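Long-range contacts in 39 kDa initiator binding protein (Trichomonas vaginalis, PDB 1Q87), which binds the initiator (Inr) element of Trichomonas core promoters and is represented here by its C-domain, the part beyond the N-terminal DNA-binding domain: residues T50-R56 and E90-K95; I81-M85 and F101-F105. All blocks are in the same frame, centred on the assembly; numbering follows the deposited sequence.

Contact 1 lies at the surface, where strands 53-55 and 92-94, within residues 50-56 and 90-95, pair as a two-stranded antiparallel sheet; contact 2 is buried near the centre of the chain, where residues 81-85 and 101-105 pack the last turn of helix 74-84 against helix 95-105. Their chemistry follows their place: backbone hydrogen bonds and charged side chains in contact 1, methyl groups, sulfur and aromatic rings in contact 2. Strand 92-94 follows helix 74-84 and leads into helix 95-105, so the two contacts interlock along the chain. They also touch directly, for Arg56 NH2 of contact 1 probably bonds to Ser82 O and Met85 O of contact 2.

Contact 1. Residues T50-R56 and E90-K95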
ATOM      1  N   THR A  50       2.235  18.011 -16.419  1.00 67.69           N
ATOM      2  CA  THR A  50       0.983  17.219 -16.389  1.00 67.98           C
ATOM      3  C   THR A  50       1.148  15.729 -16.620  1.00 64.90           C
ATOM      4  O   THR A  50       0.279  14.934 -16.243  1.00 65.38           O
ATOM      5  CB  THR A  50      -0.082  17.679 -17.427  1.00 69.32           C
ATOM      6  OG1 THR A  50       0.550  18.013 -18.664  1.00 75.73           O
ATOM      7  CG2 THR A  50      -0.877  18.849 -16.903  1.00 76.37           C
ATOM      8  N   ASP A  51       2.245  15.354 -17.262  1.00 65.13           N
ATOM      9  CA  ASP A  51       2.523  13.954 -17.553  1.00 59.93           C
ATOM     10  C   ASP A  51       4.010  13.784 -17.730  1.00 53.94           C
ATOM     11  O   ASP A  51       4.806  14.316 -16.935  1.00 49.78           O
ATOM     12  CB  ASP A  51       1.784  13.514 -18.820  1.00 70.80           C
ATOM     13  CG  ASP A  51       2.175  12.110 -19.269  1.00 89.90           C
ATOM     14  OD1 ASP A  51       2.912  12.015 -20.279  1.00 87.09           O
ATOM     15  OD2 ASP A  51       1.770  11.110 -18.611  1.00 97.79           O
ATOM     16  N   GLY A  52       4.381  13.034 -18.765  1.00 53.44           N
ATOM     17  CA  GLY A  52       5.783  12.816 -19.061  1.00 48.79           C
ATOM     18  C   GLY A  52       6.431  11.932 -18.038  1.00 50.10           C
ATOM     19  O   GLY A  52       5.754  11.139 -17.402  1.00 58.30           O
ATOM     20  N   THR A  53       7.744  12.062 -17.883  1.00 54.40           N
ATOM     21  CA  THR A  53       8.484  11.252 -16.942  1.00 49.91           C
ATOM     22  C   THR A  53       9.534  12.147 -16.336  1.00 50.92           C
ATOM     23  O   THR A  53       9.740  13.255 -16.806  1.00 50.57           O
ATOM     24  CB  THR A  53       9.217  10.097 -17.657  1.00 63.16           C
ATOM     25  OG1 THR A  53      10.355  10.633 -18.345  1.00 69.65           O
ATOM     26  CG2 THR A  53       8.287   9.364 -18.679  1.00 43.37           C
ATOM     27  N   VAL A  54      10.202  11.661 -15.293  1.00 50.44           N
ATOM     28  CA  VAL A  54      11.283  12.408 -14.634  1.00 49.93           C
ATOM     29  C   VAL A  54      12.316  11.397 -14.146  1.00 47.52           C
ATOM     30  O   VAL A  54      12.003  10.210 -13.997  1.00 56.58           O
ATOM     31  CB  VAL A  54      10.760  13.235 -13.417  1.00 61.26           C
ATOM     32  CG1 VAL A  54       9.746  14.234 -13.886  1.00 47.18           C
ATOM     33  CG2 VAL A  54      10.114  12.312 -12.354  1.00 56.51           C
ATOM     34  N   MET A  55      13.548  11.834 -13.923  1.00 56.07           N
ATOM     35  CA  MET A  55      14.572  10.902 -13.453  1.00 59.45           C
ATOM     36  C   MET A  55      14.084  10.305 -12.148  1.00 65.72           C
ATOM     37  O   MET A  55      13.396  10.978 -11.366  1.00 62.39           O
ATOM     38  CB  MET A  55      15.917  11.609 -13.222  1.00 68.07           C
ATOM     39  CG  MET A  55      16.667  12.027 -14.494  1.00 71.74           C
ATOM     40  SD  MET A  55      16.941  10.639 -15.613  1.00 79.17           S
ATOM     41  CE  MET A  55      15.466  10.771 -16.620  1.00 81.43           C
ATOM     42  N   ARG A  56      14.466   9.057 -11.905  1.00 67.69           N
ATOM     43  CA  ARG A  56      14.050   8.337 -10.723  1.00 62.59           C
ATOM     44  C   ARG A  56      14.322   9.085  -9.427  1.00 63.13           C
ATOM     45  O   ARG A  56      13.430   9.243  -8.602  1.00 58.27           O
ATOM     46  CB  ARG A  56      14.729   6.971 -10.669  1.00 65.24           C
ATOM     47  CG  ARG A  56      14.114   6.068  -9.615  1.00 66.31           C
ATOM     48  CD  ARG A  56      14.863   4.798  -9.512  1.00 63.91           C
ATOM     49  NE  ARG A  56      14.113   3.820  -8.730  1.00 70.38           N
ATOM     50  CZ  ARG A  56      14.332   3.568  -7.451  1.00 60.58           C
ATOM     51  NH1 ARG A  56      15.294   4.231  -6.819  1.00 61.34           N
ATOM     52  NH2 ARG A  56      13.584   2.661  -6.813  1.00 51.63           N
ATOM     53  N   GLU A  90      15.457   0.687 -12.908  1.00 81.43           N
ATOM     54  CA  GLU A  90      14.863   1.693 -13.790  1.00 78.09           C
ATOM     55  C   GLU A  90      15.321   3.124 -13.433  1.00 72.76           C
ATOM     56  O   GLU A  90      15.405   3.506 -12.266  1.00 71.71           O
ATOM     57  CB  GLU A  90      13.345   1.590 -13.731  1.00 83.72           C
ATOM     58  CG  GLU A  90      12.641   2.744 -14.393  1.00 93.02           C
ATOM     59  CD  GLU A  90      11.152   2.507 -14.500  1.00101.07           C
ATOM     60  OE1 GLU A  90      10.498   2.300 -13.445  1.00101.81           O
ATOM     61  OE2 GLU A  90      10.641   2.521 -15.645  1.00102.80           O
ATOM     62  N   GLN A  91      15.575   3.917 -14.458  1.00 69.02           N
ATOM     63  CA  GLN A  91      16.081   5.269 -14.309  1.00 64.77           C
ATOM     64  C   GLN A  91      15.065   6.383 -14.283  1.00 67.66           C
ATOM     65  O   GLN A  91      15.428   7.541 -14.028  1.00 68.46           O
ATOM     66  CB  GLN A  91      17.055   5.570 -15.451  1.00 75.89           C
ATOM     67  CG  GLN A  91      18.202   4.584 -15.586  1.00 84.99           C
ATOM     68  CD  GLN A  91      19.289   5.107 -16.500  1.00 93.06           C
ATOM     69  OE1 GLN A  91      19.872   6.167 -16.247  1.00 98.69           O
ATOM     70  NE2 GLN A  91      19.566   4.374 -17.569  1.00 92.14           N
ATOM     71  N   THR A  92      13.810   6.082 -14.594  1.00 66.19           N
ATOM     72  CA  THR A  92      12.810   7.147 -14.597  1.00 61.64           C
ATOM     73  C   THR A  92      11.465   6.670 -14.105  1.00 55.55           C
ATOM     74  O   THR A  92      11.219   5.471 -14.045  1.00 51.27           O
ATOM     75  CB  THR A  92      12.654   7.794 -16.010  1.00 67.60           C
ATOM     76  OG1 THR A  92      11.777   7.010 -16.838  1.00 61.85           O
ATOM     77  CG2 THR A  92      14.018   7.908 -16.672  1.00 72.22           C
ATOM     78  N   LYS A  93      10.604   7.622 -13.748  1.00 50.50           N
ATOM     79  CA  LYS A  93       9.277   7.311 -13.235  1.00 49.95           C
ATOM     80  C   LYS A  93       8.234   8.151 -13.896  1.00 45.11           C
ATOM     81  O   LYS A  93       8.550   9.203 -14.454  1.00 47.12           O
ATOM     82  CB  LYS A  93       9.242   7.511 -11.695  1.00 45.71           C
ATOM     83  CG  LYS A  93       9.367   6.197 -10.857  1.00 49.30           C
ATOM     84  CD  LYS A  93      10.486   5.253 -11.279  1.00 41.50           C
ATOM     85  CE  LYS A  93      10.816   4.155 -10.258  1.00 46.11           C
ATOM     86  NZ  LYS A  93      10.027   2.854 -10.351  1.00 52.03           N
ATOM     87  N   SER A  94       6.984   7.694 -13.845  1.00 40.10           N
ATOM     88  CA  SER A  94       5.917   8.450 -14.462  1.00 42.80           C
ATOM     89  C   SER A  94       4.722   8.563 -13.533  1.00 51.96           C
ATOM     90  O   SER A  94       4.744   8.044 -12.411  1.00 45.90           O
ATOM     91  CB  SER A  94       5.499   7.809 -15.798  1.00 48.64           C
ATOM     92  OG  SER A  94       4.585   6.742 -15.620  1.00 59.10           O
ATOM     93  N   LYS A  95       3.677   9.235 -14.005  1.00 47.70           N
ATOM     94  CA  LYS A  95       2.505   9.433 -13.194  1.00 49.21           C
ATOM     95  C   LYS A  95       2.015   8.058 -12.737  1.00 53.01           C
ATOM     96  O   LYS A  95       1.754   7.862 -11.567  1.00 53.34           O
ATOM     97  CB  LYS A  95       1.392  10.168 -13.979  1.00 45.68           C
ATOM     98  CG  LYS A  95       0.446  10.973 -13.061  1.00 59.44           C
ATOM     99  CD  LYS A  95      -0.908  11.415 -13.677  1.00 58.08           C
ATOM    100  CE  LYS A  95      -0.811  11.838 -15.138  1.00 72.61           C
ATOM    101  NZ  LYS A  95      -0.896  10.629 -16.035  1.00 75.94           N
TER
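Arg56 and Lys93 lie side by side and point the same way, with Lys93 CE 3.6 Å from Arg56 NE. Arg56 turns its CG opposite the backbone N (chi1 -168°) and continues extended to NE, whereas Lys93 bends at chi2 and chi4. Long aliphatic stems suit both places, since their methylenes pack while their charges reach beyond. Arg56 NE and Lys93 NZ come within 4.5 Å, a closeness probably eased by their acceptors: Arg56 NH2 bonds to Ser82 O and Met85 O, and Lys93 NZ hydrogen-bonds to Met85 O and forms a salt bridge with Glu90 OE1, 3.2 Å away on the anti side of the carboxylate. In the backbone, Val54 and Lys93 form a hydrogen-bonded pair, Val54 N to Lys93 O at 3.1 Å and Lys93 N to Val54 O at 3.0 Å. Both side chains face the same way and touch Leu59; branched Val54 also fills the space against Trp43 and Thr47 of helix 29-47. Where the ribbon ends, Arg56 N reaches Gln91 O at 2.8 Å, approaching from above the carbonyl plane. At the other end Lys95 bends round to cross Asp51 at about a right angle, a long salt bridge of 3.7 Å between Lys95 NZ and Asp51 OD2. Ser94 is the N-cap of helix 95-105, and its N is held by Asp97 OD2. The result is a small two-stranded antiparallel sheet whose strands are joined through helices 56-67 and 74-84 and not by a hairpin turn, each running directly into a helix.

Contact 2. Residues I81-M85 and F101-F105; sequences ISAIM and FLAMF
This is a helix-helix contact of the hydrophobic core, made by the last turn of helix 74-84 and residues 101-105 of helix 95-105. Phe101 lies at its centre. With CG opposite its backbone N (chi1 -175°), its ring reaches across to the other helix and is met there from two directions. Ile84 CG2 comes to the ring edge, in plane, 3.6 Å from Phe101 CE1, while Ile81 CG2 sits above one face, 4.3 Å from the ring plane and offset toward the rim. Over that same face, at a distance, Met85 SD stands 5.3 Å from the Phe101 ring centroid and 24° off the normal, a Met-aromatic contact. The unbranched Met85 chain, extended through chi2, carries CE on to 3.8 Å from Phe101 CB.

The spacing is that of one helical face on each side: Ile81, Ile84 and Met85 meet Phe101, Met104 and Phe105, so positions i, i+3 and i+4 are apolar in both helices. Ile84 is suited to the middle of this interface because its two branches spread over both phenylalanine rings. CG2 also touches Met104 CE at 3.8 Å and lies at the edge of the Phe105 ring, in its plane; CD1 reaches Phe105 CE2 at 3.8 Å. A face of the Phe105 ring is covered by Met104 CB, 3.7 Å above the plane. Helix 111-123 extends the core, Ile115 touching both Ile84 and Phe105, and Ile111 touching both phenylalanines. Met85, the first residue to leave the helical conformation, turns its side chain inward, where Leu59 of helix 56-67 touches it.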
ATOM      1  N   ILE A  81      10.717   5.167   0.249  1.00 51.56           N
ATOM      2  CA  ILE A  81      10.066   5.303  -1.032  1.00 50.78           C
ATOM      3  C   ILE A  81      10.837   4.579  -2.153  1.00 50.30           C
ATOM      4  O   ILE A  81      10.252   3.861  -2.970  1.00 45.75           O
ATOM      5  CB  ILE A  81       9.880   6.796  -1.364  1.00 44.66           C
ATOM      6  CG1 ILE A  81       8.916   7.410  -0.336  1.00 44.01           C
ATOM      7  CG2 ILE A  81       9.291   6.970  -2.777  1.00 39.20           C
ATOM      8  CD1 ILE A  81       8.762   8.939  -0.415  1.00 33.30           C
ATOM      9  N   SER A  82      12.149   4.751  -2.175  1.00 51.72           N
ATOM     10  CA  SER A  82      12.964   4.130  -3.194  1.00 50.58           C
ATOM     11  C   SER A  82      12.803   2.605  -3.181  1.00 55.55           C
ATOM     12  O   SER A  82      12.822   1.983  -4.250  1.00 50.90           O
ATOM     13  CB  SER A  82      14.420   4.505  -3.004  1.00 53.32           C
ATOM     14  OG  SER A  82      15.219   3.761  -3.897  1.00 63.77           O
ATOM     15  N   ALA A  83      12.633   2.021  -1.986  1.00 45.45           N
ATOM     16  CA  ALA A  83      12.461   0.580  -1.823  1.00 46.86           C
ATOM     17  C   ALA A  83      11.094   0.121  -2.243  1.00 48.54           C
ATOM     18  O   ALA A  83      10.939  -0.997  -2.696  1.00 52.60           O
ATOM     19  CB  ALA A  83      12.700   0.163  -0.392  1.00 47.38           C
ATOM     20  N   ILE A  84      10.095   0.961  -2.059  1.00 47.32           N
ATOM     21  CA  ILE A  84       8.770   0.580  -2.471  1.00 52.44           C
ATOM     22  C   ILE A  84       8.616   0.721  -3.990  1.00 54.42           C
ATOM     23  O   ILE A  84       8.017  -0.156  -4.654  1.00 54.58           O
ATOM     24  CB  ILE A  84       7.705   1.391  -1.695  1.00 56.27           C
ATOM     25  CG1 ILE A  84       7.777   1.006  -0.226  1.00 56.05           C
ATOM     26  CG2 ILE A  84       6.290   1.052  -2.165  1.00 56.75           C
ATOM     27  CD1 ILE A  84       6.951   1.897   0.670  1.00 54.54           C
ATOM     28  N   MET A  85       9.175   1.785  -4.558  1.00 58.99           N
ATOM     29  CA  MET A  85       9.068   1.981  -6.010  1.00 58.72           C
ATOM     30  C   MET A  85      10.040   1.141  -6.860  1.00 62.08           C
ATOM     31  O   MET A  85      10.882   1.684  -7.601  1.00 50.55           O
ATOM     32  CB  MET A  85       9.259   3.445  -6.373  1.00 50.47           C
ATOM     33  CG  MET A  85       8.227   4.331  -5.781  1.00 58.23           C
ATOM     34  SD  MET A  85       8.446   5.994  -6.375  1.00 63.13           S
ATOM     35  CE  MET A  85       6.736   6.491  -6.582  1.00 56.36           C
ATOM     36  N   PHE A 101       1.911   3.985  -6.228  1.00 43.11           N
ATOM     37  CA  PHE A 101       2.422   4.243  -4.881  1.00 41.76           C
ATOM     38  C   PHE A 101       1.365   4.785  -3.942  1.00 39.82           C
ATOM     39  O   PHE A 101       1.250   4.345  -2.803  1.00 49.43           O
ATOM     40  CB  PHE A 101       3.611   5.194  -4.951  1.00 43.00           C
ATOM     41  CG  PHE A 101       4.279   5.419  -3.647  1.00 42.42           C
ATOM     42  CD1 PHE A 101       4.980   4.395  -3.033  1.00 52.67           C
ATOM     43  CD2 PHE A 101       4.186   6.648  -3.007  1.00 46.80           C
ATOM     44  CE1 PHE A 101       5.575   4.584  -1.796  1.00 52.07           C
ATOM     45  CE2 PHE A 101       4.783   6.845  -1.766  1.00 52.02           C
ATOM     46  CZ  PHE A 101       5.476   5.809  -1.163  1.00 50.66           C
ATOM     47  N   LEU A 102       0.590   5.736  -4.415  1.00 36.57           N
ATOM     48  CA  LEU A 102      -0.475   6.316  -3.614  1.00 42.13           C
ATOM     49  C   LEU A 102      -1.633   5.296  -3.441  1.00 44.05           C
ATOM     50  O   LEU A 102      -2.347   5.286  -2.426  1.00 44.99           O
ATOM     51  CB  LEU A 102      -0.967   7.628  -4.283  1.00 36.59           C
ATOM     52  CG  LEU A 102      -0.045   8.877  -4.123  1.00 46.48           C
ATOM     53  CD1 LEU A 102      -0.401   9.953  -5.117  1.00 45.68           C
ATOM     54  CD2 LEU A 102      -0.162   9.446  -2.695  1.00 43.49           C
ATOM     55  N   ALA A 103      -1.792   4.421  -4.423  1.00 42.45           N
ATOM     56  CA  ALA A 103      -2.839   3.392  -4.396  1.00 45.99           C
ATOM     57  C   ALA A 103      -2.535   2.393  -3.293  1.00 37.08           C
ATOM     58  O   ALA A 103      -3.436   1.973  -2.597  1.00 41.83           O
ATOM     59  CB  ALA A 103      -2.920   2.661  -5.742  1.00 49.70           C
ATOM     60  N   MET A 104      -1.270   2.023  -3.143  1.00 35.73           N
ATOM     61  CA  MET A 104      -0.871   1.080  -2.096  1.00 43.59           C
ATOM     62  C   MET A 104      -0.940   1.670  -0.700  1.00 46.71           C
ATOM     63  O   MET A 104      -1.510   1.056   0.194  1.00 49.93           O
ATOM     64  CB  MET A 104       0.563   0.573  -2.286  1.00 45.43           C
ATOM     65  CG  MET A 104       0.816  -0.121  -3.620  1.00 43.87           C
ATOM     66  SD  MET A 104       2.475  -0.711  -3.653  1.00 44.23           S
ATOM     67  CE  MET A 104       3.305   0.745  -4.444  1.00 45.92           C
ATOM     68  N   PHE A 105      -0.388   2.870  -0.521  1.00 51.51           N
ATOM     69  CA  PHE A 105      -0.335   3.478   0.807  1.00 41.79           C
ATOM     70  C   PHE A 105      -0.893   4.889   1.035  1.00 44.53           C
ATOM     71  O   PHE A 105      -0.631   5.470   2.072  1.00 48.50           O
ATOM     72  CB  PHE A 105       1.084   3.463   1.286  1.00 38.13           C
ATOM     73  CG  PHE A 105       1.711   2.113   1.290  1.00 39.56           C
ATOM     74  CD1 PHE A 105       1.319   1.132   2.221  1.00 41.38           C
ATOM     75  CD2 PHE A 105       2.756   1.836   0.422  1.00 35.60           C
ATOM     76  CE1 PHE A 105       1.977  -0.108   2.271  1.00 47.12           C
ATOM     77  CE2 PHE A 105       3.432   0.599   0.458  1.00 31.45           C
ATOM     78  CZ  PHE A 105       3.050  -0.371   1.373  1.00 40.24           C
TER